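Local coordinates for single-stranded DNA-binding protein (Enterobacter phage Enc34, PDB 5ODJ), which probably binds single-stranded DNA through an OB fold during phage DNA replication, at residues 23-28 with 147-152; 54-59 with 106-111. One frame throughout, in Å; residues are numbered along the deposited sequence.

Interaction 1 (23-28 with 147-152)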
ATOM      1  N   ILE A  23      -6.386  -7.751  -2.781  1.00 13.17           N
ATOM      2  CA  ILE A  23      -7.329  -6.657  -2.535  1.00 13.53           C
ATOM      3  C   ILE A  23      -6.968  -5.530  -3.499  1.00 12.40           C
ATOM      4  O   ILE A  23      -5.814  -5.081  -3.507  1.00 12.81           O
ATOM      5  CB  ILE A  23      -7.236  -6.162  -1.081  1.00 14.68           C
ATOM      6  CG1 ILE A  23      -7.369  -7.317  -0.091  1.00 15.54           C
ATOM      7  CG2 ILE A  23      -8.271  -5.095  -0.833  1.00 16.54           C
ATOM      8  CD1 ILE A  23      -7.075  -6.907   1.333  1.00 17.39           C
ATOM      9  N   LYS A  24      -7.926  -5.084  -4.316  1.00 13.21           N
ATOM     10  CA  LYS A  24      -7.776  -3.824  -5.049  1.00 13.71           C
ATOM     11  C   LYS A  24      -8.321  -2.695  -4.139  1.00 12.61           C
ATOM     12  O   LYS A  24      -9.468  -2.763  -3.671  1.00 15.97           O
ATOM     13  CB  LYS A  24      -8.488  -3.850  -6.378  1.00 16.44           C
ATOM     14  CG  LYS A  24      -8.436  -2.538  -7.129  1.00 16.84           C
ATOM     15  CD  LYS A  24      -8.927  -2.642  -8.561  1.00 20.76           C
ATOM     16  CE  LYS A  24     -10.342  -3.145  -8.726  1.00 23.97           C
ATOM     17  NZ  LYS A  24     -10.779  -2.994 -10.152  1.00 30.48           N
ATOM     18  N   VAL A  25      -7.484  -1.663  -3.942  1.00 13.73           N
ATOM     19  CA  VAL A  25      -7.829  -0.463  -3.263  1.00 14.44           C
ATOM     20  C   VAL A  25      -7.875   0.645  -4.287  1.00 13.97           C
ATOM     21  O   VAL A  25      -6.851   0.961  -4.908  1.00 14.43           O
ATOM     22  CB  VAL A  25      -6.830  -0.158  -2.168  1.00 17.40           C
ATOM     23  CG1 VAL A  25      -7.200   1.136  -1.515  1.00 22.13           C
ATOM     24  CG2 VAL A  25      -6.775  -1.309  -1.176  1.00 19.07           C
ATOM     25  N   SER A  26      -9.035   1.258  -4.475  1.00 14.16           N
ATOM     26  CA  SER A  26      -9.202   2.267  -5.539  1.00 14.23           C
ATOM     27  C   SER A  26      -9.211   3.699  -5.012  1.00 13.62           C
ATOM     28  O   SER A  26      -9.735   3.972  -3.936  1.00 15.01           O
ATOM     29  CB  SER A  26     -10.477   1.997  -6.306  1.00 16.84           C
ATOM     30  OG  SER A  26     -10.422   0.734  -6.968  1.00 19.76           O
ATOM     31  N   ASN A  27      -8.694   4.609  -5.833  1.00 14.71           N
ATOM     32  CA  ASN A  27      -8.866   6.041  -5.643  1.00 14.42           C
ATOM     33  C   ASN A  27      -8.337   6.520  -4.296  1.00 14.21           C
ATOM     34  O   ASN A  27      -9.054   7.100  -3.483  1.00 16.39           O
ATOM     35  CB  ASN A  27     -10.333   6.406  -5.861  1.00 15.94           C
ATOM     36  CG  ASN A  27     -10.814   5.989  -7.220  1.00 16.49           C
ATOM     37  OD1 ASN A  27     -10.154   6.258  -8.205  1.00 20.81           O
ATOM     38  ND2 ASN A  27     -11.939   5.321  -7.278  1.00 17.51           N
ATOM     39  N   VAL A  28      -7.040   6.324  -4.118  1.00 13.76           N
ATOM     40  CA  VAL A  28      -6.311   6.681  -2.913  1.00 13.97           C
ATOM     41  C   VAL A  28      -5.160   7.589  -3.298  1.00 12.88           C
ATOM     42  O   VAL A  28      -4.694   7.555  -4.440  1.00 14.50           O
ATOM     43  CB  VAL A  28      -5.856   5.437  -2.165  1.00 13.70           C
ATOM     44  CG1 VAL A  28      -7.080   4.664  -1.646  1.00 15.01           C
ATOM     45  CG2 VAL A  28      -5.004   4.531  -3.031  1.00 14.20           C
ATOM     46  N   SER A 147      -4.525   0.459  -6.539  1.00 12.13           N
ATOM     47  CA  SER A 147      -3.438  -0.500  -6.291  1.00 12.08           C
ATOM     48  C   SER A 147      -3.979  -1.854  -5.933  1.00 11.70           C
ATOM     49  O   SER A 147      -5.071  -1.955  -5.322  1.00 15.41           O
ATOM     50  CB  SER A 147      -2.534   0.040  -5.183  1.00 12.56           C
ATOM     51  OG  SER A 147      -1.387  -0.782  -4.937  1.00 12.74           O
ATOM     52  N   VAL A 148      -3.255  -2.904  -6.313  1.00 12.57           N
ATOM     53  CA  VAL A 148      -3.541  -4.269  -5.873  1.00 12.02           C
ATOM     54  C   VAL A 148      -2.481  -4.701  -4.889  1.00 13.17           C
ATOM     55  O   VAL A 148      -1.284  -4.646  -5.192  1.00 12.50           O
ATOM     56  CB  VAL A 148      -3.630  -5.256  -7.044  1.00 14.01           C
ATOM     57  CG1 VAL A 148      -3.952  -6.654  -6.525  1.00 14.90           C
ATOM     58  CG2 VAL A 148      -4.680  -4.788  -8.035  1.00 14.51           C
ATOM     59  N   ILE A 149      -2.931  -5.140  -3.717  1.00 12.06           N
ATOM     60  CA  ILE A 149      -2.086  -5.590  -2.638  1.00 11.75           C
ATOM     61  C   ILE A 149      -2.521  -6.984  -2.190  1.00 10.63           C
ATOM     62  O   ILE A 149      -3.612  -7.446  -2.561  1.00 13.37           O
ATOM     63  CB  ILE A 149      -2.084  -4.577  -1.468  1.00 12.87           C
ATOM     64  CG1 ILE A 149      -3.468  -4.499  -0.819  1.00 13.41           C
ATOM     65  CG2 ILE A 149      -1.618  -3.217  -1.972  1.00 13.42           C
ATOM     66  CD1 ILE A 149      -3.541  -3.602   0.414  1.00 14.48           C
ATOM     67  N   ARG A 150      -1.713  -7.628  -1.345  1.00 11.32           N
ATOM     68  CA  ARG A 150      -2.124  -8.886  -0.708  1.00 13.51           C
ATOM     69  C   ARG A 150      -1.467  -9.005   0.648  1.00 14.06           C
ATOM     70  O   ARG A 150      -0.236  -8.919   0.754  1.00 13.88           O
ATOM     71  CB  ARG A 150      -1.766 -10.112  -1.566  1.00 14.79           C
ATOM     72  CG  ARG A 150      -2.430 -11.419  -1.093  1.00 16.98           C
ATOM     73  CD  ARG A 150      -1.846 -12.558  -1.951  1.00 23.63           C
ATOM     74  NE  ARG A 150      -2.532 -13.819  -1.938  1.00 34.01           N
ATOM     75  CZ  ARG A 150      -2.165 -14.853  -2.707  1.00 43.72           C
ATOM     76  NH1 ARG A 150      -1.102 -14.759  -3.517  1.00 52.08           N
ATOM     77  NH2 ARG A 150      -2.839 -16.000  -2.656  1.00 55.16           N
ATOM     78  N   PRO A 151      -2.277  -9.215   1.707  1.00 13.98           N
ATOM     79  CA  PRO A 151      -1.691  -9.375   3.030  1.00 14.66           C
ATOM     80  C   PRO A 151      -0.891 -10.662   3.190  1.00 14.73           C
ATOM     81  O   PRO A 151      -1.215 -11.680   2.560  1.00 16.98           O
ATOM     82  CB  PRO A 151      -2.926  -9.452   3.948  1.00 15.79           C
ATOM     83  CG  PRO A 151      -4.015  -8.814   3.168  1.00 17.68           C
ATOM     84  CD  PRO A 151      -3.751  -9.267   1.766  1.00 16.09           C
ATOM     85  N   TRP A 152       0.118 -10.609   4.051  1.00 15.20           N
ATOM     86  CA  TRP A 152       0.847 -11.796   4.482  1.00 14.50           C
ATOM     87  C   TRP A 152       1.372 -11.605   5.904  1.00 13.88           C
ATOM     88  O   TRP A 152       1.545 -10.480   6.370  1.00 16.27           O
ATOM     89  CB  TRP A 152       1.976 -12.145   3.513  1.00 15.37           C
ATOM     90  CG  TRP A 152       3.054 -11.121   3.310  1.00 16.27           C
ATOM     91  CD1 TRP A 152       2.995 -10.028   2.527  1.00 17.77           C
ATOM     92  CD2 TRP A 152       4.354 -11.139   3.892  1.00 18.44           C
ATOM     93  NE1 TRP A 152       4.204  -9.368   2.552  1.00 17.62           N
ATOM     94  CE2 TRP A 152       5.060 -10.032   3.376  1.00 18.41           C
ATOM     95  CE3 TRP A 152       5.005 -12.004   4.790  1.00 19.12           C
ATOM     96  CZ2 TRP A 152       6.370  -9.723   3.767  1.00 20.47           C
ATOM     97  CZ3 TRP A 152       6.324 -11.726   5.148  1.00 20.72           C
ATOM     98  CH2 TRP A 152       6.988 -10.580   4.645  1.00 20.75           C
TER
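Ile23 and Ile149 face each other as a hydrogen-bonded pair of two antiparallel strands. Their side chains leave the same face of the sheet, together with those of Val25 and Ser147. CB of Ile23 lies 4.1 Å from CG1 of Ile149. In Ile149, CG1 sits between the backbone N and the carbonyl carbon (chi1 66°). This torsion brings CG1 over the neighbouring strand, 3.6 Å from O of Ile23. The same branch carries CD1 of Ile149 to 4.3 Å from CG2 of Val25. Ile23 sends its long branch along the sheet toward Pro151, while that of Ile149 leans across toward Val25. CD1 of Ile23 meets CG of Pro151 at 4.0 Å, and the two side chains cross at about a right angle. Phe91 touches both Ile149 and Pro151.

Lys24 and Val148 form the non-hydrogen-bonded pair between them and project to the other face. There the contact is thin. CB of Lys24 comes within 4.3 Å of CG2 of Val148, and the end of the lysine leads away. Val16 and Tyr18 touch Lys24 from the next strand.

Past Ser26 the chain turns a corner, and Asn27 and Val28 both face Val145 in a G1 beta bulge. The chain thus pairs with strand 144-156 both before and after the corner, through strands 23-26 and 28-34, consistent with the curled sheet of an OB fold.

Four bonds tie the backbones here. Ile23 and Ile149 exchange two. Val25 and Ser147 exchange the other two, and N of Val25 to O of Ser147 measures 2.8 Å. Lys24 and Val148 turn their other polar groups to Val16 and to Leu167 and Ser168. Chemically, this backbone ladder supports a largely apolar face of Ile23, Val25 and Ile149, in which the one hydroxyl, that of Ser147, is satisfied by O of Ser168.

Interaction 2 (54-59 with 106-111)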
ATOM      1  N   LEU A  54      -2.861   6.696   0.872  1.00 14.64           N
ATOM      2  CA  LEU A  54      -3.652   7.488   1.841  1.00 13.51           C
ATOM      3  C   LEU A  54      -5.110   7.341   1.456  1.00 13.76           C
ATOM      4  O   LEU A  54      -5.524   7.820   0.396  1.00 15.09           O
ATOM      5  CB  LEU A  54      -3.234   8.951   1.820  1.00 15.44           C
ATOM      6  CG  LEU A  54      -1.728   9.179   2.035  1.00 17.38           C
ATOM      7  CD1 LEU A  54      -1.395  10.650   1.921  1.00 18.32           C
ATOM      8  CD2 LEU A  54      -1.194   8.624   3.346  1.00 19.45           C
HETATM    9  N   MSE A  55      -5.874   6.660   2.332  1.00 15.13           N
HETATM   10  CA  MSE A  55      -7.280   6.357   2.048  1.00 16.29           C
HETATM   11  C   MSE A  55      -8.130   7.293   2.871  1.00 17.07           C
HETATM   12  O   MSE A  55      -8.153   7.166   4.103  1.00 18.23           O
HETATM   13  CB  MSE A  55      -7.716   4.945   2.428  1.00 19.07           C
HETATM   14  CG  MSE A  55      -6.819   3.874   1.921  1.00 18.87           C
HETATM   15 SE   MSE A  55      -7.799   2.135   1.783  1.00 26.07          SE
HETATM   16  CE  MSE A  55      -8.715   2.164   3.394  1.00 20.22           C
ATOM     17  N   PRO A  56      -8.868   8.209   2.213  1.00 17.22           N
ATOM     18  CA  PRO A  56      -9.709   9.118   2.988  1.00 18.80           C
ATOM     19  C   PRO A  56     -10.795   8.369   3.767  1.00 21.55           C
ATOM     20  O   PRO A  56     -11.552   7.531   3.219  1.00 21.11           O
ATOM     21  CB  PRO A  56     -10.301  10.053   1.933  1.00 19.19           C
ATOM     22  CG  PRO A  56      -9.357   9.961   0.751  1.00 18.80           C
ATOM     23  CD  PRO A  56      -8.919   8.525   0.768  1.00 19.02           C
ATOM     24  N   LYS A  57     -10.877   8.691   5.050  1.00 18.93           N
ATOM     25  CA  LYS A  57     -11.783   7.966   5.924  1.00 21.74           C
ATOM     26  C   LYS A  57     -13.265   8.134   5.516  1.00 23.33           C
ATOM     27  O   LYS A  57     -14.043   7.191   5.647  1.00 25.58           O
ATOM     28  CB  LYS A  57     -11.545   8.380   7.370  1.00 22.21           C
ATOM     29  CG  LYS A  57     -10.221   7.886   7.931  1.00 19.93           C
ATOM     30  CD  LYS A  57     -10.063   8.271   9.372  1.00 20.90           C
ATOM     31  CE  LYS A  57      -8.820   7.701  10.044  1.00 19.79           C
ATOM     32  NZ  LYS A  57      -8.769   8.126  11.461  1.00 22.37           N
ATOM     33  N   ASP A  58     -13.622   9.289   4.962  1.00 24.91           N
ATOM     34  CA  ASP A  58     -15.013   9.554   4.551  1.00 25.64           C
ATOM     35  C   ASP A  58     -15.527   8.688   3.433  1.00 29.24           C
ATOM     36  O   ASP A  58     -16.724   8.410   3.377  1.00 35.44           O
ATOM     37  CB  ASP A  58     -15.217  10.994   4.097  1.00 30.81           C
ATOM     38  CG  ASP A  58     -15.094  11.972   5.203  1.00 34.28           C
ATOM     39  OD1 ASP A  58     -15.108  11.548   6.382  1.00 45.56           O
ATOM     40  OD2 ASP A  58     -14.987  13.180   4.884  1.00 42.90           O
ATOM     41  N   THR A  59     -14.635   8.293   2.526  1.00 22.84           N
ATOM     42  CA  THR A  59     -15.044   7.661   1.285  1.00 21.19           C
ATOM     43  C   THR A  59     -14.684   6.182   1.192  1.00 21.75           C
ATOM     44  O   THR A  59     -15.186   5.479   0.303  1.00 26.72           O
ATOM     45  CB  THR A  59     -14.450   8.448   0.109  1.00 23.06           C
ATOM     46  OG1 THR A  59     -13.049   8.634   0.329  1.00 23.02           O
ATOM     47  CG2 THR A  59     -15.130   9.832  -0.007  1.00 26.32           C
ATOM     48  N   GLU A 106      -3.894  13.520   7.948  1.00 31.83           N
ATOM     49  CA  GLU A 106      -5.083  13.786   8.764  1.00 29.61           C
ATOM     50  C   GLU A 106      -6.349  13.268   8.051  1.00 27.66           C
ATOM     51  O   GLU A 106      -6.487  13.462   6.857  1.00 28.28           O
ATOM     52  CB  GLU A 106      -5.167  15.285   9.010  1.00 26.79           C
ATOM     53  CG  GLU A 106      -6.304  15.673   9.941  1.00 31.92           C
ATOM     54  CD  GLU A 106      -7.632  15.813   9.205  1.00 37.56           C
ATOM     55  OE1 GLU A 106      -7.668  16.479   8.141  1.00 50.04           O
ATOM     56  OE2 GLU A 106      -8.644  15.257   9.692  1.00 52.27           O
ATOM     57  N   GLY A 107      -7.250  12.569   8.761  1.00 25.25           N
ATOM     58  CA  GLY A 107      -8.433  11.985   8.123  1.00 22.72           C
ATOM     59  C   GLY A 107      -8.184  10.880   7.104  1.00 20.44           C
ATOM     60  O   GLY A 107      -9.030  10.628   6.261  1.00 21.54           O
HETATM   61  N   MSE A 108      -7.030  10.232   7.205  1.00 19.60           N
HETATM   62  CA  MSE A 108      -6.629   9.180   6.262  1.00 18.29           C
HETATM   63  C   MSE A 108      -6.257   7.924   6.985  1.00 18.63           C
HETATM   64  O   MSE A 108      -5.669   7.970   8.061  1.00 20.54           O
HETATM   65  CB  MSE A 108      -5.334   9.532   5.499  1.00 20.86           C
HETATM   66  CG  MSE A 108      -5.372  10.826   4.746  1.00 24.41           C
HETATM   67 SE   MSE A 108      -6.521  10.626   3.162  1.00 26.01          SE
HETATM   68  CE  MSE A 108      -5.676  11.912   1.938  1.00 26.25           C
ATOM     69  N   TRP A 109      -6.573   6.784   6.378  1.00 17.47           N
ATOM     70  CA  TRP A 109      -5.920   5.523   6.711  1.00 17.51           C
ATOM     71  C   TRP A 109      -4.648   5.468   5.890  1.00 17.55           C
ATOM     72  O   TRP A 109      -4.661   5.915   4.761  1.00 18.37           O
ATOM     73  CB  TRP A 109      -6.793   4.326   6.335  1.00 18.22           C
ATOM     74  CG  TRP A 109      -8.118   4.313   7.018  1.00 19.59           C
ATOM     75  CD1 TRP A 109      -9.334   4.467   6.422  1.00 19.03           C
ATOM     76  CD2 TRP A 109      -8.360   4.186   8.409  1.00 21.50           C
ATOM     77  NE1 TRP A 109     -10.322   4.410   7.359  1.00 21.52           N
ATOM     78  CE2 TRP A 109      -9.755   4.242   8.590  1.00 22.60           C
ATOM     79  CE3 TRP A 109      -7.541   3.997   9.524  1.00 20.54           C
ATOM     80  CZ2 TRP A 109     -10.364   4.125   9.859  1.00 23.57           C
ATOM     81  CZ3 TRP A 109      -8.144   3.872  10.785  1.00 24.13           C
ATOM     82  CH2 TRP A 109      -9.540   3.937  10.933  1.00 27.13           C
ATOM     83  N   VAL A 110      -3.580   4.953   6.472  1.00 16.44           N
ATOM     84  CA  VAL A 110      -2.254   4.976   5.838  1.00 15.80           C
ATOM     85  C   VAL A 110      -1.773   3.534   5.618  1.00 15.87           C
ATOM     86  O   VAL A 110      -1.563   2.797   6.564  1.00 16.47           O
ATOM     87  CB  VAL A 110      -1.224   5.721   6.698  1.00 16.58           C
ATOM     88  CG1 VAL A 110       0.114   5.779   5.986  1.00 18.26           C
ATOM     89  CG2 VAL A 110      -1.707   7.122   7.018  1.00 17.54           C
ATOM     90  N   ILE A 111      -1.674   3.144   4.350  1.00 15.09           N
ATOM     91  CA  ILE A 111      -1.310   1.785   3.939  1.00 14.41           C
ATOM     92  C   ILE A 111       0.109   1.775   3.385  1.00 13.60           C
ATOM     93  O   ILE A 111       0.420   2.583   2.514  1.00 15.50           O
ATOM     94  CB  ILE A 111      -2.300   1.245   2.900  1.00 15.65           C
ATOM     95  CG1 ILE A 111      -3.640   0.936   3.586  1.00 20.00           C
ATOM     96  CG2 ILE A 111      -1.767  -0.011   2.235  1.00 16.36           C
ATOM     97  CD1 ILE A 111      -4.765   0.724   2.637  1.00 26.75           C
TER
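Lys57 lies over one face of the Trp109 indole, and the two side chains cross at about a right angle. Beyond CG the lysine chain is extended, which carries CE over the centre of the six-membered ring. CE stands 3.7 Å from that ring's centroid, a CH-pi contact. NZ follows as a cation-pi partner, 4.4 Å from the same centroid and 16° off the ring normal. NZ also forms salt bridges with Asp94 and Asp96, which probably help to keep the ammonium group over the ring.

The tight part lies along strands 54-56 and 108-111, antiparallel neighbours in the sheet of the OB fold. Met55 and Trp109 are the hydrogen-bonded pair and exchange two backbone bonds. Met55 is selenomethionine. Its SE meets CD1 of Ile111 at 3.5 Å, while its CE reaches CD1 of Trp109 at 3.9 Å. On the other face, selenomethionine Met108 bends at chi2 (-73°). This lays its SE beside the Pro56 ring, 3.8 Å from CG. Its CE lies against CB of Leu54. Leu54 and Val110 run side by side, CD2 to CG2 at 4.0 Å.

Leu54, Met55, Val110 and Ile111 are buried. The end with Lys57, Gly107 and Trp109 is partly exposed. A third backbone bond, N of Lys57 to O of Gly107 at 2.9 Å, closes that end.

Helix 61-76 covers the face of Met55 and Ile111 through Ile67. Its Lys64 touches Met55 and makes a cation-pi contact with Trp109. Strand 92-94 flanks strand 108-115 on the side away from strand 49-56, and strand 28-34 borders strand 49-56 on its other edge.

Interactions 1 and 2 belong to the same curled sheet, with centres 14 Å apart. Interaction 2 is nested in the chain between the two segments of interaction 1. They touch directly: CG1 of Val25 lies 3.5 Å from SE of Met55, and CG1 of Val28 lies 3.7 Å from CG of Met55. The apolar face of interaction 1 thus meets the Met55 face of interaction 2 in a shared core. A bound magnesium ion lies close to this junction, about 8 Å from the side chain of Val25 and about 7 Å from that of Met55.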